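Local coordinates for protein 30-kDa cleavage and polyadenylation specificity factor 30 (Arabidopsis thaliana, PDB 5ZUU) that binds m6A-modified RNA through its YTH domain, the part modelled here, and as a CPSF subunit mediates poly(A) site selection during pre-mRNA 3'-end formation, at residues Phe20-Asn25 and Arg135-Leu140; Gln36-Thr41 and Gly100-Val105. All blocks are in the same frame, centred on the assembly; numbering follows the deposited sequence.

Contact 1: Phe20-Asn25 and Arg135-Leu140. With nucleotides of chain F.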
loop_
_atom_site.group_PDB
_atom_site.type_symbol
_atom_site.label_atom_id
_atom_site.label_comp_id
_atom_site.label_asym_id
_atom_site.label_seq_id
_atom_site.Cartn_x
_atom_site.Cartn_y
_atom_site.Cartn_z
ATOM N N PHE A 20 6.992 -2.382 2.461
ATOM C CA PHE A 20 7.393 -2.513 1.053
ATOM C C PHE A 20 6.794 -1.371 0.275
ATOM O O PHE A 20 5.642 -1.029 0.502
ATOM C CB PHE A 20 6.904 -3.870 0.444
ATOM C CG PHE A 20 7.518 -5.080 1.066
ATOM C CD1 PHE A 20 7.106 -5.534 2.290
ATOM C CD2 PHE A 20 8.521 -5.776 0.426
ATOM C CE1 PHE A 20 7.723 -6.639 2.893
ATOM C CE2 PHE A 20 9.134 -6.879 1.011
ATOM C CZ PHE A 20 8.734 -7.302 2.250
ATOM N N VAL A 21 7.569 -0.770 -0.626
ATOM C CA VAL A 21 7.026 0.161 -1.601
ATOM C C VAL A 21 6.411 -0.626 -2.750
ATOM O O VAL A 21 7.030 -1.544 -3.274
ATOM C CB VAL A 21 8.083 1.119 -2.175
ATOM C CG1 VAL A 21 7.502 1.995 -3.300
ATOM C CG2 VAL A 21 8.639 1.996 -1.066
ATOM N N VAL A 22 5.170 -0.310 -3.090
ATOM C CA VAL A 22 4.438 -0.933 -4.146
ATOM C C VAL A 22 4.237 0.135 -5.199
ATOM O O VAL A 22 3.864 1.274 -4.871
ATOM C CB VAL A 22 3.079 -1.425 -3.641
ATOM C CG1 VAL A 22 2.156 -1.772 -4.812
ATOM C CG2 VAL A 22 3.299 -2.607 -2.732
ATOM N N LYS A 23 4.583 -0.187 -6.450
ATOM C CA LYS A 23 4.473 0.756 -7.586
ATOM C C LYS A 23 3.334 0.331 -8.561
ATOM O O LYS A 23 3.086 -0.855 -8.761
ATOM C CB LYS A 23 5.806 0.865 -8.320
ATOM C CG LYS A 23 6.980 1.377 -7.440
ATOM C CD LYS A 23 6.802 2.817 -6.969
ATOM C CE LYS A 23 6.694 3.836 -8.080
ATOM N NZ LYS A 23 7.079 5.191 -7.621
ATOM N N SER A 24 2.585 1.313 -9.078
ATOM C CA SER A 24 1.619 1.141 -10.198
ATOM C C SER A 24 1.952 2.048 -11.375
ATOM O O SER A 24 2.386 3.190 -11.194
ATOM C CB SER A 24 0.212 1.458 -9.737
ATOM O OG SER A 24 -0.717 1.159 -10.751
ATOM N N ASN A 25 1.789 1.503 -12.575
ATOM C CA ASN A 25 2.023 2.204 -13.834
ATOM C C ASN A 25 0.982 3.233 -14.051
ATOM O O ASN A 25 1.196 4.076 -14.886
ATOM C CB ASN A 25 1.816 1.280 -15.051
ATOM C CG ASN A 25 2.995 0.426 -15.361
ATOM O OD1 ASN A 25 4.138 0.731 -14.990
ATOM N ND2 ASN A 25 2.735 -0.667 -16.040
ATOM N N ARG A 135 11.777 0.535 -6.712
ATOM C CA ARG A 135 11.022 -0.296 -7.663
ATOM C C ARG A 135 9.890 -0.989 -6.940
ATOM O O ARG A 135 9.818 -0.994 -5.716
ATOM C CB ARG A 135 11.949 -1.289 -8.402
ATOM C CG ARG A 135 12.892 -0.608 -9.407
ATOM C CD ARG A 135 13.480 -1.561 -10.462
ATOM N NE ARG A 135 14.081 -1.000 -11.727
ATOM C CZ ARG A 135 15.244 -0.394 -11.756
ATOM N NH1 ARG A 135 15.781 0.048 -12.859
ATOM N NH2 ARG A 135 15.885 -0.194 -10.622
ATOM N N ASP A 136 9.017 -1.628 -7.707
ATOM C CA ASP A 136 7.859 -2.340 -7.171
ATOM C C ASP A 136 8.318 -3.446 -6.212
ATOM O O ASP A 136 9.171 -4.273 -6.542
ATOM C CB ASP A 136 7.052 -2.886 -8.366
ATOM C CG ASP A 136 5.712 -3.530 -7.966
ATOM O OD1 ASP A 136 5.019 -3.014 -7.049
ATOM O OD2 ASP A 136 5.367 -4.589 -8.581
ATOM N N CYS A 137 7.738 -3.448 -5.024
ATOM C CA CYS A 137 7.996 -4.369 -3.923
ATOM C C CYS A 137 9.393 -4.320 -3.346
ATOM O O CYS A 137 9.879 -5.277 -2.789
ATOM C CB CYS A 137 7.508 -5.796 -4.242
ATOM S SG CYS A 137 5.711 -5.899 -4.495
ATOM N N GLN A 138 10.068 -3.210 -3.507
ATOM C CA GLN A 138 11.316 -2.985 -2.760
ATOM C C GLN A 138 11.011 -2.866 -1.240
ATOM O O GLN A 138 10.163 -2.061 -0.778
ATOM C CB GLN A 138 11.982 -1.723 -3.263
ATOM C CG GLN A 138 13.044 -1.157 -2.343
ATOM C CD GLN A 138 14.261 -2.013 -2.464
ATOM O OE1 GLN A 138 14.855 -2.041 -3.545
ATOM N NE2 GLN A 138 14.560 -2.793 -1.434
ATOM N N GLU A 139 11.673 -3.689 -0.452
ATOM C CA GLU A 139 11.532 -3.628 1.011
ATOM C C GLU A 139 12.223 -2.378 1.580
ATOM O O GLU A 139 13.315 -2.019 1.149
ATOM C CB GLU A 139 12.079 -4.907 1.705
ATOM C CG GLU A 139 11.575 -4.966 3.153
ATOM C CD GLU A 139 11.846 -6.199 3.944
ATOM O OE1 GLU A 139 11.461 -6.251 5.144
ATOM O OE2 GLU A 139 12.391 -7.162 3.377
ATOM N N LEU A 140 11.568 -1.711 2.531
ATOM C CA LEU A 140 12.181 -0.634 3.269
ATOM C C LEU A 140 12.767 -1.256 4.523
ATOM O O LEU A 140 12.094 -2.056 5.207
ATOM C CB LEU A 140 11.153 0.494 3.606
ATOM C CG LEU A 140 10.531 1.120 2.336
ATOM C CD1 LEU A 140 9.212 1.810 2.580
ATOM C CD2 LEU A 140 11.462 2.118 1.703
ATOM P P C F 6 8.696 -0.290 -11.521
ATOM O OP1 C F 6 9.700 0.062 -12.526
ATOM O OP2 C F 6 8.964 -1.416 -10.590
ATOM O "O5'" C F 6 8.424 0.989 -10.586
ATOM C "C5'" C F 6 8.805 2.294 -11.034
ATOM C "C4'" C F 6 9.872 2.865 -10.133
ATOM O "O4'" C F 6 11.088 2.091 -10.263
ATOM C "C3'" C F 6 10.287 4.303 -10.413
ATOM O "O3'" C F 6 9.374 5.192 -9.783
ATOM C "C2'" C F 6 11.673 4.337 -9.812
ATOM O "O2'" C F 6 11.661 4.483 -8.403
ATOM C "C1'" C F 6 12.202 2.967 -10.229
ATOM N N1 C F 6 12.866 2.920 -11.550
ATOM C C2 C F 6 14.122 3.521 -11.681
ATOM O O2 C F 6 14.604 4.120 -10.711
ATOM N N3 C F 6 14.781 3.428 -12.856
ATOM C C4 C F 6 14.241 2.748 -13.871
ATOM N N4 C F 6 14.921 2.697 -15.012
ATOM C C5 C F 6 12.963 2.114 -13.766
ATOM C C6 C F 6 12.321 2.220 -12.594
ATOM P P U F 7 8.998 6.583 -10.419
ATOM O OP1 U F 7 7.942 7.149 -9.595
ATOM O OP2 U F 7 8.789 6.474 -11.827
ATOM O "O5'" U F 7 10.304 7.472 -10.231
ATOM C "C5'" U F 7 10.701 7.837 -8.912
ATOM C "C4'" U F 7 12.064 8.454 -8.951
ATOM O "O4'" U F 7 13.023 7.509 -9.486
ATOM C "C3'" U F 7 12.164 9.664 -9.853
ATOM O "O3'" U F 7 11.823 10.790 -9.066
ATOM C "C2'" U F 7 13.629 9.681 -10.216
ATOM O "O2'" U F 7 14.436 10.123 -9.149
ATOM C "C1'" U F 7 13.897 8.195 -10.378
ATOM N N1 U F 7 13.717 7.645 -11.723
ATOM C C2 U F 7 14.753 7.789 -12.634
ATOM O O2 U F 7 15.750 8.471 -12.417
ATOM N N3 U F 7 14.559 7.142 -13.825
ATOM C C4 U F 7 13.490 6.344 -14.180
ATOM O O4 U F 7 13.487 5.794 -15.279
ATOM C C5 U F 7 12.458 6.256 -13.192
ATOM C C6 U F 7 12.613 6.879 -12.020
#
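Phe20 presents one face of its ring to Glu139, whose CG stands 4.0 Å from the ring centroid in a CH-pi contact. The extended Glu139 chain carries its carboxylate on past Phe20 CZ, the carboxylate and ring planes 21° apart, and its OE1 pairs with Arg18. Cys137 O comes to the ring's edge, in its plane, 3.5 Å from Phe20 CD2. Val21 N bonds to Gln138 O at 2.9 Å, while Val21 CG2 meets Leu140 CD1 at 3.7 Å on the sheet's other face. In the type II turn leading into strand 138-140, Asp136 OD1 accepts from Lys23 N at 2.9 Å, on the anti side and 28° out of the carboxylate plane, a reach set by a chi1 of -174° that puts CG opposite the backbone N; Gln42 holds OD2. Were Asp136 cut back to alanine, Lys23 N and the Gln42 amide would probably both lose their acceptor, and the turn could shift. RNA is held from both segments: Asp136 N of the turn donates to OP2 of C6 of chain F at 2.9 Å, and Lys23 of the strand bends to bring NZ within 2.9 Å of OP1 of U7 of chain F. The Arg135 guanidinium lies, offset, over the base of C6 of chain F. This antiparallel edge pairing, whose turn and facing lysine grip the RNA backbone, belongs to the RNA-binding surface of the YTH domain.

Contact 2: Gln36-Thr41 and Gly100-Val105; sequences QGVWAT and GRNFSV
Trp39 and Phe103 form the dense part of this contact, a hydrogen-bonded antiparallel pair: Phe103 N reaches Trp39 O at 2.7 Å and Trp39 N reaches Phe103 O at 3.0 Å. Both side chains leave the same face. Phe103 CG sits between its own N and carbonyl carbon (chi1 62°), which folds the ring back over Trp39 O, 3.3 Å from Phe103 CD1. Phe103 CZ then comes to the indole edge, 3.8 Å from Trp39 CD1, with the ring planes almost perpendicular at 89°. Val105 N bonds to Gly37 O at 2.9 Å, just where Gly37 turns out of the preceding helix with positive phi. Toward Gly100 the pairing opens out. Gly100 N still donates to Thr41 O at 2.8 Å, but beside it a water accepts from Thr41 N and lies close to Arg101 O, and Arg101 is the exposed residue of the contact. Trp39 packs on the modified base, whose N6 donates to Ala40 O, as in the aromatic cage of YTH domains. Around this pairing, Trp39 meets Phe63 and Trp90 edge-to-face and touches Ser33 of helix 27-36 and Val22 of strand 17-24, while Phe103 packs on Leu49 of helix 46-55.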
loop_
_atom_site.group_PDB
_atom_site.type_symbol
_atom_site.label_atom_id
_atom_site.label_comp_id
_atom_site.label_asym_id
_atom_site.label_seq_id
_atom_site.Cartn_x
_atom_site.Cartn_y
_atom_site.Cartn_z
ATOM N N GLN A 36 -12.026 -1.719 -4.188
ATOM C CA GLN A 36 -12.246 -3.152 -3.977
ATOM C C GLN A 36 -11.481 -3.788 -2.847
ATOM O O GLN A 36 -11.789 -4.888 -2.495
ATOM C CB GLN A 36 -11.917 -3.857 -5.301
ATOM C CG GLN A 36 -12.917 -3.454 -6.362
ATOM C CD GLN A 36 -12.584 -3.970 -7.714
ATOM O OE1 GLN A 36 -11.884 -4.965 -7.877
ATOM N NE2 GLN A 36 -13.099 -3.284 -8.722
ATOM N N GLY A 37 -10.464 -3.144 -2.284
ATOM C CA GLY A 37 -9.699 -3.822 -1.217
ATOM C C GLY A 37 -8.846 -4.993 -1.654
ATOM O O GLY A 37 -8.670 -6.008 -0.921
ATOM N N VAL A 38 -8.250 -4.806 -2.818
ATOM C CA VAL A 38 -7.586 -5.864 -3.549
ATOM C C VAL A 38 -6.391 -5.329 -4.290
ATOM O O VAL A 38 -6.424 -4.221 -4.748
ATOM C CB VAL A 38 -8.662 -6.468 -4.481
ATOM C CG1 VAL A 38 -8.313 -6.457 -5.938
ATOM C CG2 VAL A 38 -9.068 -7.825 -3.984
ATOM N N TRP A 39 -5.330 -6.111 -4.388
ATOM C CA TRP A 39 -4.221 -5.794 -5.245
ATOM C C TRP A 39 -3.720 -7.059 -5.919
ATOM O O TRP A 39 -4.012 -8.167 -5.483
ATOM C CB TRP A 39 -3.070 -5.152 -4.430
ATOM C CG TRP A 39 -1.938 -4.499 -5.285
ATOM C CD1 TRP A 39 -0.632 -4.823 -5.278
ATOM C CD2 TRP A 39 -2.074 -3.484 -6.280
ATOM N NE1 TRP A 39 0.063 -4.090 -6.174
ATOM C CE2 TRP A 39 -0.786 -3.225 -6.788
ATOM C CE3 TRP A 39 -3.142 -2.729 -6.745
ATOM C CZ2 TRP A 39 -0.539 -2.227 -7.757
ATOM C CZ3 TRP A 39 -2.921 -1.790 -7.693
ATOM C CH2 TRP A 39 -1.629 -1.560 -8.237
ATOM N N ALA A 40 -2.935 -6.874 -6.978
ATOM C CA ALA A 40 -2.156 -7.936 -7.561
ATOM C C ALA A 40 -0.796 -7.357 -7.935
ATOM O O ALA A 40 -0.739 -6.256 -8.468
ATOM C CB ALA A 40 -2.860 -8.530 -8.816
ATOM N N THR A 41 0.289 -8.119 -7.727
ATOM C CA THR A 41 1.618 -7.631 -8.124
ATOM C C THR A 41 2.178 -8.448 -9.274
ATOM O O THR A 41 1.530 -9.364 -9.788
ATOM C CB THR A 41 2.584 -7.531 -6.900
ATOM O OG1 THR A 41 3.769 -6.830 -7.293
ATOM C CG2 THR A 41 2.966 -8.894 -6.306
ATOM N N GLY A 100 -0.125 -11.121 -11.240
ATOM C CA GLY A 100 -0.278 -12.377 -10.585
ATOM C C GLY A 100 -1.657 -12.523 -10.006
ATOM O O GLY A 100 -2.598 -12.022 -10.535
ATOM N N ARG A 101 -1.762 -13.247 -8.921
ATOM C CA ARG A 101 -3.046 -13.487 -8.335
ATOM C C ARG A 101 -3.475 -12.306 -7.423
ATOM O O ARG A 101 -2.631 -11.667 -6.751
ATOM C CB ARG A 101 -2.986 -14.761 -7.527
ATOM C CG ARG A 101 -2.713 -16.003 -8.355
ATOM C CD ARG A 101 -2.288 -17.123 -7.424
ATOM N NE ARG A 101 -1.835 -18.255 -8.234
ATOM C CZ ARG A 101 -2.294 -19.506 -8.200
ATOM N NH1 ARG A 101 -3.183 -19.929 -7.306
ATOM N NH2 ARG A 101 -1.760 -20.382 -9.031
ATOM N N ASN A 102 -4.783 -12.033 -7.404
ATOM C CA ASN A 102 -5.311 -10.961 -6.578
ATOM C C ASN A 102 -5.138 -11.399 -5.157
ATOM O O ASN A 102 -5.329 -12.571 -4.853
ATOM C CB ASN A 102 -6.826 -10.741 -6.821
ATOM C CG ASN A 102 -7.132 -10.101 -8.152
ATOM O OD1 ASN A 102 -6.268 -9.551 -8.833
ATOM N ND2 ASN A 102 -8.421 -10.092 -8.499
ATOM N N PHE A 103 -4.788 -10.472 -4.273
ATOM C CA PHE A 103 -4.873 -10.700 -2.819
ATOM C C PHE A 103 -5.557 -9.503 -2.083
ATOM O O PHE A 103 -5.706 -8.447 -2.623
ATOM C CB PHE A 103 -3.471 -11.027 -2.251
ATOM C CG PHE A 103 -2.482 -9.900 -2.425
ATOM C CD1 PHE A 103 -1.773 -9.749 -3.616
ATOM C CD2 PHE A 103 -2.305 -8.930 -1.409
ATOM C CE1 PHE A 103 -0.893 -8.667 -3.812
ATOM C CE2 PHE A 103 -1.441 -7.834 -1.615
ATOM C CZ PHE A 103 -0.708 -7.710 -2.800
ATOM N N SER A 104 -6.017 -9.715 -0.868
ATOM C CA SER A 104 -6.672 -8.665 -0.092
ATOM C C SER A 104 -5.702 -7.669 0.484
ATOM O O SER A 104 -4.614 -8.031 0.970
ATOM C CB SER A 104 -7.362 -9.231 1.159
ATOM O OG SER A 104 -8.274 -10.160 0.760
ATOM N N VAL A 105 -6.159 -6.437 0.518
ATOM C CA VAL A 105 -5.486 -5.382 1.243
ATOM C C VAL A 105 -6.564 -4.572 1.953
ATOM O O VAL A 105 -7.695 -4.565 1.522
ATOM C CB VAL A 105 -4.567 -4.505 0.353
ATOM C CG1 VAL A 105 -3.556 -5.351 -0.317
ATOM C CG2 VAL A 105 -5.341 -3.740 -0.709
HETATM O O HOH W 1 -0.259 -10.983 -7.078
#

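In the fold
From the N terminus, strand 17-24 supplies the first half of contact 1, and helix 27-36 leads straight into the first half of contact 2. Helix 46-55 and the hairpin of strands 58-65 and 70-77 follow before residues 100-105 return to close the inner loop. Strand 103-114 runs on from there, and only at residues 135-140 does contact 1 shut the larger loop, so contact 2 is nested inside it. Strands 38-39 and 138-140 are the two outermost of the six-stranded sheet, yet the contacts touch: Val22 CG1 lies 3.4 Å from Trp39 NE1, and the turn carrying Asp136 packs against Thr41. Together they border the modified base.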